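Local coordinates for protein S-adenosylmethionine-dependent methyltransferase (Clostridium acetobutylicum, PDB 1Y8C) that probably transfers methyl groups from S-adenosylmethionine to an acceptor substrate, using a Rossmann-like methyltransferase domain with a separate antiparallel sheet, at residues A[5-10]-A[48-53]; A[25-30]-A[53-58]; A[89-92]-A[97-100]; A[168-171]-A[176-179]; A[210-215]-A[240-245]. All coordinates share one frame; numbering follows the deposited sequence.

Contact 1: residues A[5-10]-A[48-53]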
# COMPACT_ATOMS: atom_id res chain seq x y z
N LYS A 5 14.58 -8.60 1.90
CA LYS A 5 14.82 -9.33 0.66
C LYS A 5 13.53 -10.03 0.26
O LYS A 5 13.09 -9.97 -0.89
CB LYS A 5 15.92 -10.38 0.87
CG LYS A 5 16.41 -11.06 -0.40
CD LYS A 5 17.20 -12.33 -0.08
CE LYS A 5 16.28 -13.38 0.58
NZ LYS A 5 16.99 -14.59 1.10
N PHE A 6 12.93 -10.71 1.23
CA PHE A 6 11.69 -11.43 1.01
C PHE A 6 10.59 -10.48 0.50
O PHE A 6 9.81 -10.82 -0.39
CB PHE A 6 11.24 -12.12 2.30
CG PHE A 6 9.96 -12.88 2.16
CD1 PHE A 6 9.90 -14.04 1.39
CD2 PHE A 6 8.79 -12.41 2.75
CE1 PHE A 6 8.69 -14.70 1.20
CE2 PHE A 6 7.58 -13.06 2.56
CZ PHE A 6 7.53 -14.21 1.79
N ALA A 7 10.55 -9.28 1.08
CA ALA A 7 9.56 -8.28 0.67
C ALA A 7 9.70 -7.96 -0.83
O ALA A 7 8.69 -7.77 -1.53
CB ALA A 7 9.73 -7.00 1.49
N HIS A 8 10.93 -7.89 -1.32
CA HIS A 8 11.17 -7.61 -2.73
C HIS A 8 10.68 -8.79 -3.54
O HIS A 8 9.97 -8.62 -4.54
CB HIS A 8 12.67 -7.39 -3.00
CG HIS A 8 13.20 -6.12 -2.41
ND1 HIS A 8 12.75 -4.87 -2.80
CD2 HIS A 8 14.15 -5.90 -1.46
CE1 HIS A 8 13.39 -3.94 -2.12
NE2 HIS A 8 14.25 -4.54 -1.30
N ILE A 9 11.04 -9.99 -3.11
CA ILE A 9 10.61 -11.19 -3.80
C ILE A 9 9.09 -11.20 -3.94
O ILE A 9 8.56 -11.42 -5.02
CB ILE A 9 11.06 -12.46 -3.04
CG1 ILE A 9 12.59 -12.49 -2.95
CG2 ILE A 9 10.53 -13.71 -3.75
CD1 ILE A 9 13.15 -13.61 -2.09
N TYR A 10 8.41 -10.94 -2.83
CA TYR A 10 6.95 -10.92 -2.80
C TYR A 10 6.37 -9.94 -3.80
O TYR A 10 5.52 -10.29 -4.62
CB TYR A 10 6.45 -10.55 -1.39
CG TYR A 10 4.98 -10.81 -1.14
CD1 TYR A 10 4.54 -12.02 -0.63
CD2 TYR A 10 4.02 -9.84 -1.45
CE1 TYR A 10 3.18 -12.27 -0.42
CE2 TYR A 10 2.67 -10.08 -1.26
CZ TYR A 10 2.25 -11.29 -0.74
OH TYR A 10 0.91 -11.53 -0.55
N THR A 48 8.49 -2.43 4.62
CA THR A 48 9.93 -2.32 4.87
C THR A 48 10.51 -1.03 4.29
O THR A 48 11.71 -0.93 4.08
CB THR A 48 10.72 -3.49 4.27
OG1 THR A 48 10.49 -3.53 2.85
CG2 THR A 48 10.28 -4.79 4.91
N GLY A 49 9.64 -0.07 4.00
CA GLY A 49 10.07 1.22 3.50
C GLY A 49 10.55 1.33 2.07
O GLY A 49 11.35 2.22 1.75
N ASN A 50 10.07 0.45 1.19
CA ASN A 50 10.49 0.49 -0.21
C ASN A 50 9.95 1.69 -0.96
O ASN A 50 10.49 2.08 -1.99
CB ASN A 50 10.09 -0.80 -0.92
CG ASN A 50 10.99 -1.95 -0.54
OD1 ASN A 50 12.19 -1.75 -0.33
ND2 ASN A 50 10.44 -3.15 -0.45
N LEU A 51 8.90 2.28 -0.44
CA LEU A 51 8.30 3.43 -1.09
C LEU A 51 8.68 4.67 -0.29
O LEU A 51 8.85 5.76 -0.84
CB LEU A 51 6.79 3.23 -1.12
CG LEU A 51 5.95 3.80 -2.24
CD1 LEU A 51 4.76 2.90 -2.46
CD2 LEU A 51 5.51 5.20 -1.91
N THR A 52 8.84 4.50 1.01
CA THR A 52 9.18 5.59 1.91
C THR A 52 10.56 6.17 1.60
O THR A 52 10.74 7.40 1.61
CB THR A 52 9.17 5.13 3.37
OG1 THR A 52 8.12 4.18 3.56
CG2 THR A 52 8.95 6.31 4.30
N GLU A 53 11.53 5.30 1.33
CA GLU A 53 12.89 5.75 1.03
C GLU A 53 12.96 6.61 -0.23
O GLU A 53 13.92 7.34 -0.43
CB GLU A 53 13.83 4.55 0.89
CG GLU A 53 13.50 3.67 -0.29
CD GLU A 53 14.47 2.52 -0.48
OE1 GLU A 53 14.12 1.58 -1.22
OE2 GLU A 53 15.58 2.56 0.10
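His-8 and Asn-50 make the nearer half of this contact, the imidazole lying obliquely across the end of the amide with the two planes 35° apart. The closest pair is His-8 CE1 and Asn-50 OD1 at 3.1 Å. Asn-50 ND2 lies 3.5 Å from the same CE1, so one ring carbon sits near both polar atoms of the amide. His-8 NE2 stays 3.6 Å from Asn-50 OD1, and no hydrogen bond passes between the two segments; the pair touches without one. The CB of His-8 does not leave the helix straight at its partner. Its CG stands anti to the carbonyl carbon (chi1 -70°), and the ring beyond it swings across to Asn-50.

One residue back along the helix, Ala-7 directs its methyl group at Thr-48. CB lies 3.8 Å from Thr-48 OG1 and 4.1 Å from Thr-48 CG2, meeting both branches of the threonine. The hydroxyl of Thr-48 also makes a weak hydrogen bond with Asn-4, just upstream on the same helix.

Segment 48-53 runs from the end of the glycine-rich turn after strand 40-44 into helix 52-55; in methyltransferases of this Rossmann-like family that turn usually borders the cofactor site. Helix 69-81 also contacts this turn, with Lys-78 NZ hydrogen-bonded to Thr-48 O, while Tyr-20 of helix 20-32 touches both His-8 and Asn-50. Helix 3-15 also reaches the four-stranded antiparallel sheet: the Phe-6 ring stacks with Phe-194 and meets Phe-183 edge-to-face, and Tyr-10 OH bonds to His-198.

Contact 2: residues A[25-30]-A[53-58]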
# COMPACT_ATOMS: atom_id res chain seq x y z
N ASP A 25 7.79 8.62 -8.37
CA ASP A 25 7.85 9.75 -9.30
C ASP A 25 6.44 10.22 -9.64
O ASP A 25 6.17 11.42 -9.66
CB ASP A 25 8.57 9.37 -10.59
CG ASP A 25 10.04 9.05 -10.36
OD1 ASP A 25 10.49 9.13 -9.18
OD2 ASP A 25 10.75 8.71 -11.34
N PHE A 26 5.55 9.27 -9.92
CA PHE A 26 4.18 9.63 -10.24
C PHE A 26 3.60 10.44 -9.09
O PHE A 26 2.91 11.44 -9.31
CB PHE A 26 3.31 8.40 -10.45
CG PHE A 26 1.85 8.73 -10.68
CD1 PHE A 26 1.41 9.20 -11.91
CD2 PHE A 26 0.92 8.56 -9.66
CE1 PHE A 26 0.07 9.52 -12.13
CE2 PHE A 26 -0.43 8.87 -9.86
CZ PHE A 26 -0.86 9.35 -11.10
N ILE A 27 3.88 10.01 -7.86
CA ILE A 27 3.34 10.70 -6.70
C ILE A 27 3.91 12.10 -6.56
O ILE A 27 3.17 13.05 -6.31
CB ILE A 27 3.61 9.93 -5.40
CG1 ILE A 27 2.97 8.54 -5.48
CG2 ILE A 27 3.03 10.69 -4.22
CD1 ILE A 27 3.46 7.58 -4.42
N ILE A 28 5.22 12.23 -6.72
CA ILE A 28 5.84 13.53 -6.62
C ILE A 28 5.22 14.45 -7.67
O ILE A 28 4.87 15.60 -7.39
CB ILE A 28 7.36 13.46 -6.87
CG1 ILE A 28 8.02 12.58 -5.83
CG2 ILE A 28 7.95 14.86 -6.81
CD1 ILE A 28 7.88 13.13 -4.43
N GLU A 29 5.09 13.93 -8.88
CA GLU A 29 4.54 14.67 -10.00
C GLU A 29 3.17 15.24 -9.66
O GLU A 29 2.88 16.42 -9.89
CB GLU A 29 4.43 13.75 -11.22
CG GLU A 29 3.88 14.38 -12.49
CD GLU A 29 3.53 13.35 -13.56
OE1 GLU A 29 3.09 13.75 -14.67
OE2 GLU A 29 3.69 12.13 -13.28
N LYS A 30 2.32 14.39 -9.10
CA LYS A 30 0.99 14.81 -8.72
C LYS A 30 1.03 15.83 -7.58
O LYS A 30 0.19 16.72 -7.50
CB LYS A 30 0.16 13.57 -8.36
CG LYS A 30 -0.25 12.81 -9.62
CD LYS A 30 -1.27 13.64 -10.40
CE LYS A 30 -1.48 13.16 -11.83
NZ LYS A 30 -0.30 13.47 -12.69
N GLU A 53 11.53 5.30 1.33
CA GLU A 53 12.89 5.75 1.03
C GLU A 53 12.96 6.61 -0.23
O GLU A 53 13.92 7.34 -0.43
CB GLU A 53 13.83 4.55 0.89
CG GLU A 53 13.50 3.67 -0.29
CD GLU A 53 14.47 2.52 -0.48
OE1 GLU A 53 14.12 1.58 -1.22
OE2 GLU A 53 15.58 2.56 0.10
N ASN A 54 11.95 6.53 -1.08
CA ASN A 54 11.94 7.33 -2.30
C ASN A 54 11.34 8.72 -2.08
O ASN A 54 11.82 9.70 -2.63
CB ASN A 54 11.16 6.61 -3.40
CG ASN A 54 11.93 5.45 -4.00
OD1 ASN A 54 12.82 4.90 -3.36
ND2 ASN A 54 11.58 5.07 -5.22
N LEU A 55 10.29 8.79 -1.26
CA LEU A 55 9.58 10.05 -1.00
C LEU A 55 10.09 10.80 0.23
O LEU A 55 10.03 12.03 0.28
CB LEU A 55 8.09 9.75 -0.82
CG LEU A 55 7.37 9.11 -2.00
CD1 LEU A 55 6.09 8.46 -1.54
CD2 LEU A 55 7.10 10.16 -3.06
N CYS A 56 10.57 10.06 1.22
CA CYS A 56 11.08 10.65 2.44
C CYS A 56 12.11 11.77 2.21
O CYS A 56 12.04 12.83 2.85
CB CYS A 56 11.69 9.56 3.33
SG CYS A 56 12.65 10.22 4.68
N PRO A 57 13.09 11.56 1.31
CA PRO A 57 14.10 12.60 1.05
C PRO A 57 13.57 13.88 0.41
O PRO A 57 14.27 14.90 0.37
CB PRO A 57 15.10 11.89 0.15
CG PRO A 57 14.27 10.88 -0.55
CD PRO A 57 13.41 10.34 0.56
N LYS A 58 12.35 13.85 -0.09
CA LYS A 58 11.77 15.03 -0.70
C LYS A 58 11.07 15.93 0.31
O LYS A 58 10.68 17.05 -0.01
CB LYS A 58 10.81 14.61 -1.81
CG LYS A 58 11.48 13.85 -2.94
CD LYS A 58 12.56 14.69 -3.60
CE LYS A 58 13.01 14.11 -4.94
NZ LYS A 58 13.63 12.76 -4.79
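Leu-55 and Ile-28 lose more surface here than any other residue of the two segments, 69 and 60 Å² respectively. Their side chains slide past each other in opposite directions, bringing Ile-28 CD1 to 3.4 Å from Leu-55 CD2, a close approach for two methyl carbons. Ile-28 CG1 follows at 3.8 Å from the same CD2. A bend in Ile-28 explains the double touch: CG1 stands anti to the carbonyl carbon and chi2 is -63°, which folds CD1 round instead of extending it.

The other branch of the leucine serves a second partner. Ile-27 crosses Leu-55 at about a right angle, its CD1 4.0 Å from Leu-55 CD1, so the fork of one leucine meets two successive isoleucines of helix 20-32. At the outer side Ile-28 CD1 also rests 4.0 Å from Lys-58 CG, on the aliphatic part of that chain.

Nearby, Asn-54 ND2 bonds to Ser-24 OG and adds a polar link between the same helices. Between segments 25-30 and 53-58 themselves there is no hydrogen bond, and Asp-25 OD1 and Lys-58 NZ remain 6.5 Å apart. Cohesion therefore rests on branched apolar groups, with at most a modest long-range attraction between those opposite charges.

Contact 3: residues A[89-92]-A[97-100]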
# COMPACT_ATOMS: atom_id res chain seq x y z
N ALA A 89 6.18 4.44 13.89
CA ALA A 89 5.14 4.12 14.86
C ALA A 89 4.36 2.88 14.43
O ALA A 89 3.90 2.78 13.29
CB ALA A 89 4.19 5.30 15.05
N CYS A 90 4.24 1.93 15.35
CA CYS A 90 3.53 0.69 15.08
C CYS A 90 2.08 0.90 15.50
O CYS A 90 1.79 1.01 16.69
CB CYS A 90 4.15 -0.45 15.88
SG CYS A 90 3.66 -2.10 15.31
N GLN A 91 1.18 0.97 14.52
CA GLN A 91 -0.24 1.18 14.80
C GLN A 91 -1.11 0.59 13.71
O GLN A 91 -0.65 0.37 12.59
CB GLN A 91 -0.57 2.67 14.89
CG GLN A 91 0.06 3.36 16.05
CD GLN A 91 -0.24 4.84 16.07
OE1 GLN A 91 -1.13 5.31 15.37
NE2 GLN A 91 0.51 5.57 16.88
N ASP A 92 -2.37 0.36 14.05
CA ASP A 92 -3.33 -0.16 13.08
C ASP A 92 -3.95 1.04 12.35
O ASP A 92 -4.51 1.94 12.98
CB ASP A 92 -4.42 -0.96 13.80
CG ASP A 92 -5.59 -1.32 12.89
OD1 ASP A 92 -5.34 -1.92 11.82
OD2 ASP A 92 -6.75 -1.00 13.24
N ASN A 97 -3.31 7.00 15.38
CA ASN A 97 -3.25 7.97 16.47
C ASN A 97 -1.91 8.67 16.52
O ASN A 97 -1.05 8.33 17.33
CB ASN A 97 -3.52 7.28 17.82
CG ASN A 97 -3.35 8.23 19.02
OD1 ASN A 97 -4.02 9.26 19.12
ND2 ASN A 97 -2.46 7.86 19.95
N ILE A 98 -1.73 9.65 15.64
CA ILE A 98 -0.50 10.43 15.59
C ILE A 98 -0.86 11.91 15.64
O ILE A 98 -1.56 12.42 14.78
CB ILE A 98 0.30 10.09 14.32
CG1 ILE A 98 0.84 8.67 14.44
CG2 ILE A 98 1.46 11.07 14.12
CD1 ILE A 98 1.76 8.25 13.33
N ASN A 99 -0.39 12.61 16.67
CA ASN A 99 -0.70 14.02 16.82
C ASN A 99 0.12 14.82 15.82
O ASN A 99 1.10 15.48 16.19
CB ASN A 99 -0.40 14.48 18.24
CG ASN A 99 -0.96 13.53 19.29
OD1 ASN A 99 -2.12 13.11 19.22
ND2 ASN A 99 -0.14 13.18 20.28
N ARG A 100 -0.29 14.79 14.56
CA ARG A 100 0.45 15.49 13.52
C ARG A 100 -0.37 15.59 12.23
O ARG A 100 -1.19 14.73 11.93
CB ARG A 100 1.76 14.73 13.28
CG ARG A 100 2.73 15.36 12.31
CD ARG A 100 3.23 16.70 12.80
NE ARG A 100 4.50 17.06 12.17
CZ ARG A 100 5.09 18.23 12.32
NH1 ARG A 100 4.52 19.17 13.08
NH2 ARG A 100 6.26 18.47 11.73
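Gln-91 and Asn-97 meet inside the loop that leads from strand 87-89 to strand 104-107, where a side-chain amide bridges the backbone of a residue further along. Both ends of the Gln-91 amide take part. Its OE1 accepts a nearly straight hydrogen bond from Asn-97 N, 2.8 Å long with an N-H...O angle of 169°. Its NE2 gives a longer bond to Asn-97 O, 3.2 Å and more bent at 150°; NE2 stands above the carbonyl plane of Asn-97, away from its lone pairs. One flat group thus occupies both the N-H and the C=O of a single residue, which fixes the rotation of the glutamine amide. Beyond CG the glutamine chain is extended (chi2 178°), and this reach carries the amide over to the other segment.

The loop connects two strands of the Rossmann-like sheet, in which strand 87-89 lies at one border and strand 104-107 lies three places across, so the chain must pass over strands 61-65 and 40-44 to rejoin the sheet. Ile-98 marks the inner side of this passage: it is buried, touching Trp-63 and Val-65 of strand 61-65. Its CG1 lies obliquely off the amide, 4.0 Å from Gln-91 NE2, and its CD1 comes to 4.2 Å from Ala-89 CB in a looser apolar contact. Ala-89 is itself backbone-bonded to Ala-64, and two residues past Ile-98 the Arg-100 NH2 forms a salt bridge with Asp-40.

Contact 4: residues A[168-171]-A[176-179]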
# COMPACT_ATOMS: atom_id res chain seq x y z
N TRP A 168 0.84 -21.02 -4.43
CA TRP A 168 -0.14 -20.00 -4.07
C TRP A 168 -1.57 -20.46 -4.35
O TRP A 168 -1.92 -20.74 -5.48
CB TRP A 168 0.21 -18.72 -4.85
CG TRP A 168 -0.75 -17.57 -4.76
CD1 TRP A 168 -1.89 -17.52 -4.00
CD2 TRP A 168 -0.68 -16.33 -5.46
NE1 TRP A 168 -2.53 -16.32 -4.20
CE2 TRP A 168 -1.81 -15.57 -5.08
CE3 TRP A 168 0.23 -15.77 -6.37
CZ2 TRP A 168 -2.06 -14.28 -5.59
CZ3 TRP A 168 -0.02 -14.49 -6.88
CH2 TRP A 168 -1.15 -13.76 -6.48
N GLU A 169 -2.39 -20.56 -3.31
CA GLU A 169 -3.77 -20.98 -3.49
C GLU A 169 -4.73 -19.82 -3.18
O GLU A 169 -4.65 -19.20 -2.13
CB GLU A 169 -4.10 -22.17 -2.57
CG GLU A 169 -5.05 -23.17 -3.20
CD GLU A 169 -5.94 -23.88 -2.19
OE1 GLU A 169 -5.41 -24.43 -1.20
OE2 GLU A 169 -7.17 -23.88 -2.39
N ASN A 170 -5.64 -19.55 -4.11
CA ASN A 170 -6.60 -18.48 -3.94
C ASN A 170 -7.99 -19.01 -3.68
O ASN A 170 -8.44 -19.95 -4.34
CB ASN A 170 -6.64 -17.58 -5.18
CG ASN A 170 -5.54 -16.53 -5.17
OD1 ASN A 170 -4.90 -16.28 -6.19
ND2 ASN A 170 -5.33 -15.89 -4.03
N GLN A 171 -8.68 -18.42 -2.72
CA GLN A 171 -10.03 -18.82 -2.39
C GLN A 171 -10.87 -17.55 -2.42
O GLN A 171 -10.65 -16.64 -1.61
CB GLN A 171 -10.05 -19.49 -1.01
CG GLN A 171 -11.33 -19.32 -0.21
CD GLN A 171 -12.56 -19.87 -0.91
OE1 GLN A 171 -13.69 -19.59 -0.51
NE2 GLN A 171 -12.35 -20.67 -1.95
N LEU A 176 -14.69 -11.63 -0.76
CA LEU A 176 -13.47 -11.72 0.01
C LEU A 176 -12.54 -12.76 -0.61
O LEU A 176 -12.96 -13.87 -0.90
CB LEU A 176 -13.78 -12.12 1.46
CG LEU A 176 -12.60 -12.11 2.43
CD1 LEU A 176 -12.06 -10.68 2.55
CD2 LEU A 176 -13.04 -12.60 3.81
N VAL A 177 -11.29 -12.38 -0.80
CA VAL A 177 -10.30 -13.28 -1.37
C VAL A 177 -9.33 -13.72 -0.30
O VAL A 177 -8.74 -12.90 0.39
CB VAL A 177 -9.48 -12.60 -2.47
CG1 VAL A 177 -8.40 -13.54 -2.99
CG2 VAL A 177 -10.39 -12.17 -3.60
N SER A 178 -9.17 -15.03 -0.15
CA SER A 178 -8.23 -15.53 0.85
C SER A 178 -7.05 -16.14 0.11
O SER A 178 -7.21 -17.04 -0.71
CB SER A 178 -8.92 -16.56 1.72
OG SER A 178 -10.19 -16.07 2.12
N MSE A 179 -5.86 -15.63 0.40
CA MSE A 179 -4.66 -16.09 -0.25
C MSE A 179 -3.77 -16.86 0.71
O MSE A 179 -3.44 -16.38 1.79
CB MSE A 179 -3.88 -14.91 -0.80
CG MSE A 179 -4.72 -13.90 -1.57
SE MSE A 179 -3.68 -12.36 -2.10
CE MSE A 179 -4.50 -11.00 -1.00
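Gln-171 and Ser-178 form an antiparallel hydrogen-bonded pair near the turn of the beta hairpin made by strands 164-173 and 176-186. Gln-171 N donates to Ser-178 O at 2.8 Å, in the carbonyl plane, and Ser-178 N returns a shorter, straighter bond to Gln-171 O (2.6 Å, 175°). The short strand axes approach to 4.8 Å at 159°. Asn-170 and Met-179 are the adjoining non-hydrogen-bonded pair, where Asn-170 CA makes a CA-H...O contact of 3.6 Å with Ser-178 O.

The two faces differ. With Gln-171 and Ser-178 on one, the glutamine CG passes 4.1 Å from Ser-178 CB. On the other, Trp-168 and Met-179, modelled as selenomethionine, run side by side and point the same way. Trp-168 NE1 lies 3.9 Å from Met-179 CB, and CZ2 lies 4.3 Å from SE. The selenium sits 5.5 Å from the centroid of the six-membered ring and 62° off its normal, an oblique Met-aromatic contact. Leu-152 of helix 145-152 touches Trp-168 and Asn-170 here.

Direction and spacing thus come from the paired backbone bonds, whereas apolar and Met-aromatic packing of the Met-179 side chain on the indole probably adds a less directional attraction on one face.

Contact 5: residues A[210-215]-A[240-245]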
# COMPACT_ATOMS: atom_id res chain seq x y z
N LYS A 210 -18.23 6.19 -2.27
CA LYS A 210 -19.19 6.50 -1.22
C LYS A 210 -18.48 6.61 0.13
O LYS A 210 -18.64 7.61 0.84
CB LYS A 210 -20.29 5.42 -1.16
CG LYS A 210 -21.48 5.81 -0.28
CD LYS A 210 -22.62 4.77 -0.31
CE LYS A 210 -22.31 3.53 0.53
NZ LYS A 210 -22.26 3.81 2.00
N TYR A 211 -17.69 5.60 0.48
CA TYR A 211 -16.95 5.60 1.74
C TYR A 211 -16.00 6.78 1.85
O TYR A 211 -15.73 7.27 2.94
CB TYR A 211 -16.18 4.29 1.89
CG TYR A 211 -17.05 3.05 1.92
CD1 TYR A 211 -16.51 1.79 1.69
CD2 TYR A 211 -18.42 3.15 2.20
CE1 TYR A 211 -17.32 0.65 1.73
CE2 TYR A 211 -19.23 2.02 2.25
CZ TYR A 211 -18.67 0.77 2.02
OH TYR A 211 -19.47 -0.36 2.10
N LEU A 212 -15.48 7.24 0.72
CA LEU A 212 -14.58 8.38 0.73
C LEU A 212 -15.35 9.60 1.17
O LEU A 212 -14.94 10.29 2.10
CB LEU A 212 -13.98 8.62 -0.65
CG LEU A 212 -12.72 7.85 -1.02
CD1 LEU A 212 -12.31 8.23 -2.43
CD2 LEU A 212 -11.61 8.17 -0.04
N LYS A 213 -16.46 9.87 0.49
CA LYS A 213 -17.30 11.02 0.80
C LYS A 213 -17.66 11.02 2.28
O LYS A 213 -17.73 12.06 2.92
CB LYS A 213 -18.57 10.99 -0.05
CG LYS A 213 -18.38 11.42 -1.51
CD LYS A 213 -18.20 12.93 -1.63
CE LYS A 213 -18.34 13.41 -3.06
NZ LYS A 213 -18.45 14.90 -3.12
N HIS A 214 -17.90 9.83 2.80
CA HIS A 214 -18.25 9.68 4.20
C HIS A 214 -17.13 10.26 5.06
O HIS A 214 -17.37 10.80 6.14
CB HIS A 214 -18.47 8.19 4.50
CG HIS A 214 -18.85 7.90 5.91
ND1 HIS A 214 -17.96 7.96 6.96
CD2 HIS A 214 -20.04 7.53 6.46
CE1 HIS A 214 -18.57 7.64 8.09
NE2 HIS A 214 -19.84 7.37 7.81
N GLY A 215 -15.90 10.16 4.56
CA GLY A 215 -14.75 10.68 5.28
C GLY A 215 -14.47 12.13 4.93
O GLY A 215 -13.38 12.65 5.17
N TYR A 240 -6.10 6.20 -6.34
CA TYR A 240 -6.93 7.34 -6.01
C TYR A 240 -6.08 8.49 -5.47
O TYR A 240 -5.07 8.29 -4.78
CB TYR A 240 -7.96 7.00 -4.93
CG TYR A 240 -9.18 6.25 -5.41
CD1 TYR A 240 -9.20 4.85 -5.45
CD2 TYR A 240 -10.33 6.93 -5.80
CE1 TYR A 240 -10.33 4.15 -5.84
CE2 TYR A 240 -11.47 6.25 -6.20
CZ TYR A 240 -11.47 4.86 -6.21
OH TYR A 240 -12.61 4.19 -6.58
N LEU A 241 -6.52 9.70 -5.78
CA LEU A 241 -5.86 10.91 -5.32
C LEU A 241 -6.96 11.80 -4.74
O LEU A 241 -7.82 12.29 -5.47
CB LEU A 241 -5.20 11.60 -6.50
CG LEU A 241 -3.92 12.31 -6.05
CD1 LEU A 241 -2.80 11.93 -7.00
CD2 LEU A 241 -4.15 13.81 -5.99
N VAL A 242 -6.93 12.01 -3.43
CA VAL A 242 -7.94 12.81 -2.77
C VAL A 242 -7.38 13.91 -1.86
O VAL A 242 -6.17 13.95 -1.58
CB VAL A 242 -8.89 11.91 -1.94
CG1 VAL A 242 -9.22 10.65 -2.72
CG2 VAL A 242 -8.25 11.57 -0.60
N LYS A 243 -8.27 14.79 -1.42
CA LYS A 243 -7.92 15.89 -0.53
C LYS A 243 -9.09 16.21 0.39
O LYS A 243 -10.19 15.69 0.21
CB LYS A 243 -7.55 17.15 -1.32
CG LYS A 243 -8.65 17.70 -2.19
CD LYS A 243 -8.48 19.20 -2.43
CE LYS A 243 -7.11 19.56 -3.01
NZ LYS A 243 -6.05 19.83 -1.98
N LEU A 244 -8.85 17.08 1.38
CA LEU A 244 -9.88 17.47 2.33
C LEU A 244 -10.97 18.25 1.64
O LEU A 244 -10.70 19.29 1.04
CB LEU A 244 -9.28 18.33 3.42
CG LEU A 244 -9.34 17.76 4.82
CD1 LEU A 244 -8.84 16.34 4.84
CD2 LEU A 244 -8.50 18.65 5.71
N GLY A 245 -12.20 17.76 1.74
CA GLY A 245 -13.31 18.43 1.11
C GLY A 245 -14.22 19.15 2.09
O GLY A 245 -14.25 20.38 2.14
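Apolar contact carries this interface, and one methyl group of Leu-212 does the touching. Leu-212 CD1 lies 3.9 Å from Val-242 CG1 and 4.1 Å from Tyr-240 CD2, so the leucine end reaches both a branched side chain and a ring carbon two residues away on the same strand. It approaches each obliquely, coming to the tyrosine ring neither square over its face nor in its plane. The torsions explain the reach: with chi1 -87° and chi2 179° the leucine carries CD1 extended away from the helix. Val-242 meets it with CG1, the branch anti to its own carbonyl carbon. All three residues are buried.

Hydrogen bonds are absent between segments 210-215 and 240-245, and those present act around the contact. Gly-215 N bonds to Leu-212 O at 2.6 Å as the backbone leaves helix 205-214. The hydroxyl of Tyr-240 is bonded to Glu-209, which ties that end of the tyrosine to the same helix that Leu-212 belongs to.

Strand 237-244 runs between strands 136-143 and 217-224, antiparallel to both, as does the seventh strand of class I methyltransferases. The Tyr-240 ring meets that of Phe-140 with planes about 10° apart, and Leu-212 also touches Ile-219. Helix 205-214 thus spans the last two strands of the sheet, while its Tyr-211 reaches helix 118-129.

Overall arrangement
From the N terminus, helix 3-15 and then helix 20-32 each pair with the region of helix 52-55, so contacts 1 and 2 cross along the chain; they share Glu-53 and touch where Leu-51 CD2 meets Ile-27 CD1. The remaining contacts follow in series. Contact 3 closes a short loop between strands 87-89 and 104-107, and contact 4 closes the hairpin of strands 164-173 and 176-186, its centre about 32 Å from that of contact 2, on the opposite side of the chain's centre. Contact 5 closes the C-terminal loop from helix 205-214 to strand 237-244. It touches contact 2 through Lys-30 and Leu-241, joining helix 20-32 to strand 237-244.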